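Local coordinates for protein alginate lyase (Paenibacillus sp. FPU-7, PDB 6KFN) that probably cleaves alginate by beta-elimination, as a mannuronate-specific alginate lyase, on a right-handed parallel beta-helix scaffold, at residues K88-L93 against E110-G115; L98-H103 against F121-S126. All coordinates share one frame; numbering follows the deposited sequence. Where two conformers were deposited one is given.

Contact 1 of 2, residues K88-L93 against E110-G115; sequences KMTGAL and EIYDIG
Met89 is held between two residues of the neighbouring strand: its N donates to Glu110 O at 2.9 Å, and its O accepts from Tyr112 N almost head-on (C=O...N angle 171°). These bonds set the parallel register of 88-90 on 110-112. At the corner Gly91 N reaches Asp113 O, and just past it Gly115 N reaches Ala92 O (2.9 Å); Gly91, with its positive phi, suits the bend. Such stacking of successive coils is the hallmark of the right-handed parallel beta-helix. Lys88, Thr90, Glu110 and Tyr112 share one face. Thr90 OG1 donates to Tyr112 O at 2.7 Å from above the carbonyl plane, and a water joins OG1 to Asp113 OD2. Lys88 and Glu110 run side by side, but NZ stays 4.2 Å from OE1, beyond a salt bridge; Glu110 OE2 is bonded to Tyr136. Thr90 CB sits over one face of the Tyr112 ring, 4.0 Å from its centroid, a CH-pi contact. Tyr112 CG lies between its backbone N and carbonyl carbon (chi1 59°), which swings the ring toward Thr90. On the other face Met89 CB meets Ile111 CG1 at 4.2 Å, and both side chains pack on Ile96, as befits apolar residues inside the coil.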
loop_
_atom_site.group_PDB
_atom_site.type_symbol
_atom_site.label_atom_id
_atom_site.label_comp_id
_atom_site.label_asym_id
_atom_site.label_seq_id
_atom_site.Cartn_x
_atom_site.Cartn_y
_atom_site.Cartn_z
ATOM N N LYS A 88 4.193 -14.429 0.988
ATOM C CA LYS A 88 4.544 -13.622 2.151
ATOM C C LYS A 88 5.809 -12.828 1.843
ATOM O O LYS A 88 6.713 -13.330 1.147
ATOM C CB LYS A 88 4.770 -14.533 3.363
ATOM C CG LYS A 88 3.542 -15.273 3.820
ATOM C CD LYS A 88 3.798 -16.274 4.950
ATOM C CE LYS A 88 2.561 -16.851 5.519
ATOM N NZ LYS A 88 2.929 -17.798 6.619
ATOM N N MET A 89 5.889 -11.610 2.368
ATOM C CA MET A 89 7.057 -10.757 2.224
ATOM C C MET A 89 7.399 -10.187 3.599
ATOM O O MET A 89 6.527 -9.631 4.268
ATOM C CB MET A 89 6.838 -9.575 1.251
ATOM C CG MET A 89 6.780 -9.895 -0.239
ATOM S SD MET A 89 5.187 -10.481 -0.767
ATOM C CE MET A 89 5.520 -10.635 -2.564
ATOM N N THR A 90 8.653 -10.308 4.001
ATOM C CA THR A 90 9.057 -9.901 5.326
ATOM C C THR A 90 10.519 -9.534 5.376
ATOM O O THR A 90 11.281 -9.772 4.443
ATOM C CB THR A 90 8.724 -11.041 6.311
ATOM O OG1 THR A 90 8.815 -10.577 7.659
ATOM C CG2 THR A 90 9.639 -12.247 6.186
ATOM N N GLY A 91 10.924 -8.996 6.536
ATOM C CA GLY A 91 12.334 -9.014 6.861
ATOM C C GLY A 91 13.221 -8.068 6.073
ATOM O O GLY A 91 14.391 -8.387 5.794
ATOM N N ALA A 92 12.710 -6.914 5.723
ATOM C CA ALA A 92 13.425 -5.926 4.935
ATOM C C ALA A 92 12.952 -4.548 5.333
ATOM O O ALA A 92 11.928 -4.374 5.987
ATOM C CB ALA A 92 13.216 -6.150 3.446
ATOM N N LEU A 93 13.666 -3.537 4.846
ATOM C CA LEU A 93 13.313 -2.145 5.112
ATOM C C LEU A 93 12.020 -1.728 4.442
ATOM O O LEU A 93 11.266 -0.916 4.964
ATOM C CB LEU A 93 14.464 -1.225 4.699
ATOM C CG LEU A 93 14.330 0.238 5.092
ATOM C CD1 LEU A 93 14.411 0.439 6.578
ATOM C CD2 LEU A 93 15.430 1.075 4.418
ATOM N N GLU A 110 0.823 -11.387 2.081
ATOM C CA GLU A 110 0.929 -11.115 3.510
ATOM C C GLU A 110 2.287 -10.458 3.726
ATOM O O GLU A 110 3.310 -11.116 3.523
ATOM C CB GLU A 110 0.767 -12.415 4.302
ATOM C CG GLU A 110 0.764 -12.227 5.793
ATOM C CD GLU A 110 0.681 -13.514 6.607
ATOM O OE1 GLU A 110 0.382 -14.568 6.048
ATOM O OE2 GLU A 110 0.949 -13.432 7.820
ATOM N N ILE A 111 2.281 -9.167 4.097
ATOM C CA ILE A 111 3.485 -8.347 4.123
ATOM C C ILE A 111 3.635 -7.834 5.554
ATOM O O ILE A 111 2.718 -7.176 6.059
ATOM C CB ILE A 111 3.386 -7.184 3.129
ATOM C CG1 ILE A 111 3.138 -7.729 1.719
ATOM C CG2 ILE A 111 4.613 -6.297 3.215
ATOM C CD1 ILE A 111 2.839 -6.671 0.700
ATOM N N TYR A 112 4.753 -8.159 6.206
ATOM C CA TYR A 112 4.834 -7.908 7.639
ATOM C C TYR A 112 6.273 -7.890 8.103
ATOM O O TYR A 112 7.176 -8.461 7.484
ATOM C CB TYR A 112 4.053 -9.010 8.424
ATOM C CG TYR A 112 4.582 -10.410 8.153
ATOM C CD1 TYR A 112 4.176 -11.103 7.015
ATOM C CD2 TYR A 112 5.534 -11.017 8.955
ATOM C CE1 TYR A 112 4.663 -12.326 6.680
ATOM C CE2 TYR A 112 6.057 -12.309 8.605
ATOM C CZ TYR A 112 5.597 -12.926 7.446
ATOM O OH TYR A 112 6.031 -14.177 7.001
ATOM N N ASP A 113 6.461 -7.257 9.265
ATOM C CA ASP A 113 7.764 -7.131 9.917
ATOM C C ASP A 113 8.758 -6.425 8.987
ATOM O O ASP A 113 9.797 -6.936 8.575
ATOM C CB ASP A 113 8.303 -8.444 10.469
ATOM C CG ASP A 113 7.465 -9.006 11.598
ATOM O OD1 ASP A 113 6.721 -8.272 12.258
ATOM O OD2 ASP A 113 7.587 -10.250 11.801
ATOM N N ILE A 114 8.388 -5.175 8.678
ATOM C CA ILE A 114 9.056 -4.310 7.718
ATOM C C ILE A 114 9.611 -3.097 8.466
ATOM O O ILE A 114 8.940 -2.520 9.330
ATOM C CB ILE A 114 8.047 -3.863 6.623
ATOM C CG1 ILE A 114 7.433 -5.069 5.899
ATOM C CG2 ILE A 114 8.689 -2.918 5.650
ATOM C CD1 ILE A 114 8.418 -5.988 5.215
ATOM N N GLY A 115 10.835 -2.695 8.125
ATOM C CA GLY A 115 11.461 -1.582 8.833
ATOM C C GLY A 115 10.759 -0.238 8.634
ATOM O O GLY A 115 10.552 0.512 9.599
HETATM O O HOH W 1 2.494 -15.514 8.901
HETATM O O HOH W 2 9.303 -11.773 10.060
#

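Contact 2 of 2, residues L98-H103 against F121-S126; sequences LDHANH and FRDGSS
Arg122 reaches along Asp99, the two lying side by side on neighbouring strands. Its CB rests 3.2 Å from Asp99 OD1, and CG and CD follow the same oxygen. The bend at chi3 (69°) then turns the guanidinium side-on to the carboxylate: Arg122 NE donates to Asp99 OD1 at 2.8 Å and NH2 to OD2 at 2.9 Å, the latter bond practically straight. Both oxygens are met on their syn sides, with the two planes 20° apart, a fit that makes arginine and aspartate natural partners here. Asp99 OD2 also bonds Tyr76, and Tyr161 makes a cation-pi contact with Arg122. At the strand end, Arg122 O receives three donors: Ser125 N and OG close the type I' turn 122-125, and His100 N ties it to the neighbouring coil; Gly124 suits the turn's backbone angles. Ser125 suits its place because its OG donates to Arg122 O and accepts Ala101 N at 3.0 Å. Asn102 OD1 accepts Ser126 N at 3.0 Å, from above the carbonyl plane, while its ND2 bonds Asp80. Leu98 lies alongside Phe121, and both side chains pack on Met106 of strand 105-107. Strand 94-99 lies between 73-77 and 119-122 in a parallel sheet.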
loop_
_atom_site.group_PDB
_atom_site.type_symbol
_atom_site.label_atom_id
_atom_site.label_comp_id
_atom_site.label_asym_id
_atom_site.label_seq_id
_atom_site.Cartn_x
_atom_site.Cartn_y
_atom_site.Cartn_z
ATOM N N LEU A 98 7.820 -0.508 -5.929
ATOM C CA LEU A 98 7.618 -0.423 -7.377
ATOM C C LEU A 98 8.179 0.900 -7.855
ATOM O O LEU A 98 7.803 1.942 -7.343
ATOM C CB LEU A 98 6.130 -0.514 -7.713
ATOM C CG LEU A 98 5.541 -1.813 -7.069
ATOM C CD1 LEU A 98 4.881 -1.631 -5.722
ATOM C CD2 LEU A 98 4.507 -2.296 -8.101
ATOM N N ASP A 99 9.109 0.845 -8.810
ATOM C CA ASP A 99 9.645 2.027 -9.484
ATOM C C ASP A 99 9.310 1.907 -10.966
ATOM O O ASP A 99 9.694 0.929 -11.613
ATOM C CB ASP A 99 11.139 2.218 -9.325
ATOM C CG ASP A 99 11.565 3.020 -8.125
ATOM O OD1 ASP A 99 10.786 3.871 -7.660
ATOM O OD2 ASP A 99 12.765 2.898 -7.739
ATOM N N HIS A 100 8.609 2.919 -11.494
ATOM C CA HIS A 100 8.218 2.949 -12.905
ATOM C C HIS A 100 7.685 1.605 -13.380
ATOM O O HIS A 100 7.995 1.148 -14.474
ATOM C CB HIS A 100 9.287 3.547 -13.820
ATOM C CG HIS A 100 10.621 2.895 -13.747
ATOM N ND1 HIS A 100 10.902 1.671 -14.315
ATOM C CD2 HIS A 100 11.756 3.323 -13.149
ATOM C CE1 HIS A 100 12.165 1.382 -14.069
ATOM N NE2 HIS A 100 12.709 2.358 -13.376
ATOM N N ALA A 101 6.834 1.010 -12.555
ATOM C CA ALA A 101 6.226 -0.292 -12.815
ATOM C C ALA A 101 4.726 -0.096 -12.979
ATOM O O ALA A 101 4.107 0.615 -12.194
ATOM C CB ALA A 101 6.518 -1.248 -11.665
ATOM N N ASN A 102 4.159 -0.749 -13.990
ATOM C CA ASN A 102 2.799 -0.469 -14.391
ATOM C C ASN A 102 2.049 -1.778 -14.642
ATOM O O ASN A 102 2.629 -2.761 -15.119
ATOM C CB ASN A 102 2.745 0.369 -15.673
ATOM C CG ASN A 102 3.513 1.661 -15.516
ATOM O OD1 ASN A 102 2.989 2.636 -15.035
ATOM N ND2 ASN A 102 4.813 1.632 -15.799
ATOM N N HIS A 103 0.748 -1.772 -14.365
ATOM C CA HIS A 103 -0.095 -2.935 -14.606
ATOM C C HIS A 103 0.393 -4.169 -13.844
ATOM O O HIS A 103 0.245 -5.297 -14.306
ATOM C CB HIS A 103 -0.270 -3.251 -16.098
ATOM C CG HIS A 103 -0.911 -2.137 -16.840
ATOM N ND1 HIS A 103 -2.258 -1.898 -16.787
ATOM C CD2 HIS A 103 -0.392 -1.198 -17.663
ATOM C CE1 HIS A 103 -2.548 -0.863 -17.544
ATOM N NE2 HIS A 103 -1.440 -0.414 -18.085
ATOM N N PHE A 121 4.335 2.583 -4.195
ATOM C CA PHE A 121 4.224 2.844 -5.632
ATOM C C PHE A 121 5.003 4.131 -5.930
ATOM O O PHE A 121 4.610 5.198 -5.461
ATOM C CB PHE A 121 2.773 3.047 -6.046
ATOM C CG PHE A 121 1.868 1.878 -5.737
ATOM C CD1 PHE A 121 1.786 0.829 -6.601
ATOM C CD2 PHE A 121 1.109 1.845 -4.595
ATOM C CE1 PHE A 121 0.961 -0.248 -6.347
ATOM C CE2 PHE A 121 0.279 0.780 -4.324
ATOM C CZ PHE A 121 0.198 -0.288 -5.224
ATOM N N ARG A 122 6.123 4.028 -6.650
ATOM C CA ARG A 122 7.032 5.170 -6.789
ATOM C C ARG A 122 7.412 5.386 -8.242
ATOM O O ARG A 122 7.333 4.494 -9.101
ATOM C CB ARG A 122 8.272 4.928 -5.897
ATOM C CG ARG A 122 9.111 6.164 -5.618
ATOM C CD ARG A 122 10.216 5.925 -4.611
ATOM N NE ARG A 122 11.246 5.058 -5.175
ATOM C CZ ARG A 122 12.316 4.662 -4.503
ATOM N NH1 ARG A 122 12.544 5.072 -3.268
ATOM N NH2 ARG A 122 13.190 3.842 -5.082
ATOM N N ASP A 123 7.900 6.601 -8.509
ATOM C CA ASP A 123 8.538 6.915 -9.786
ATOM C C ASP A 123 7.632 6.560 -10.963
ATOM O O ASP A 123 8.003 5.863 -11.893
ATOM C CB ASP A 123 9.919 6.268 -9.904
ATOM C CG ASP A 123 10.759 6.826 -11.016
ATOM O OD1 ASP A 123 10.542 7.976 -11.419
ATOM O OD2 ASP A 123 11.688 6.114 -11.459
ATOM N N GLY A 124 6.406 7.102 -10.908
ATOM C CA GLY A 124 5.492 6.963 -12.033
ATOM C C GLY A 124 4.731 5.649 -12.091
ATOM O O GLY A 124 3.965 5.456 -13.035
ATOM N N SER A 125 4.898 4.769 -11.121
ATOM C CA SER A 125 4.231 3.466 -11.148
ATOM C C SER A 125 2.729 3.647 -11.124
ATOM O O SER A 125 2.190 4.179 -10.148
ATOM C CB SER A 125 4.646 2.653 -9.912
ATOM O OG SER A 125 5.999 2.259 -9.972
ATOM N N SER A 126 2.050 3.188 -12.187
ATOM C CA SER A 126 0.656 3.495 -12.419
ATOM C C SER A 126 -0.129 2.262 -12.846
ATOM O O SER A 126 0.406 1.278 -13.355
ATOM C CB SER A 126 0.537 4.585 -13.483
ATOM O OG SER A 126 1.142 5.797 -13.078
HETATM O O HOH W 3 13.766 4.774 -9.896
HETATM O O HOH W 4 5.909 4.229 -14.945
HETATM O O HOH W 5 3.199 5.319 -15.977
#

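From the N terminus, the chain passes 88-93, then 98-103, then returns one coil later through 110-115 and 121-126. Contact 1 closes a loop when 110-115 settles beside 88-93, and contact 2 closes another when 121-126 meets 98-103. Because the segments alternate, the loops cross, neither nesting in the other, as expected where consecutive turns of a solenoid stack. Strand 105-107 lies within both loops. Contact 1 ties strand 88-92 to 110-114; contact 2 ties 94-99 to 119-122 in another sheet. The centres lie 20 Å apart, and the two contacts do not touch.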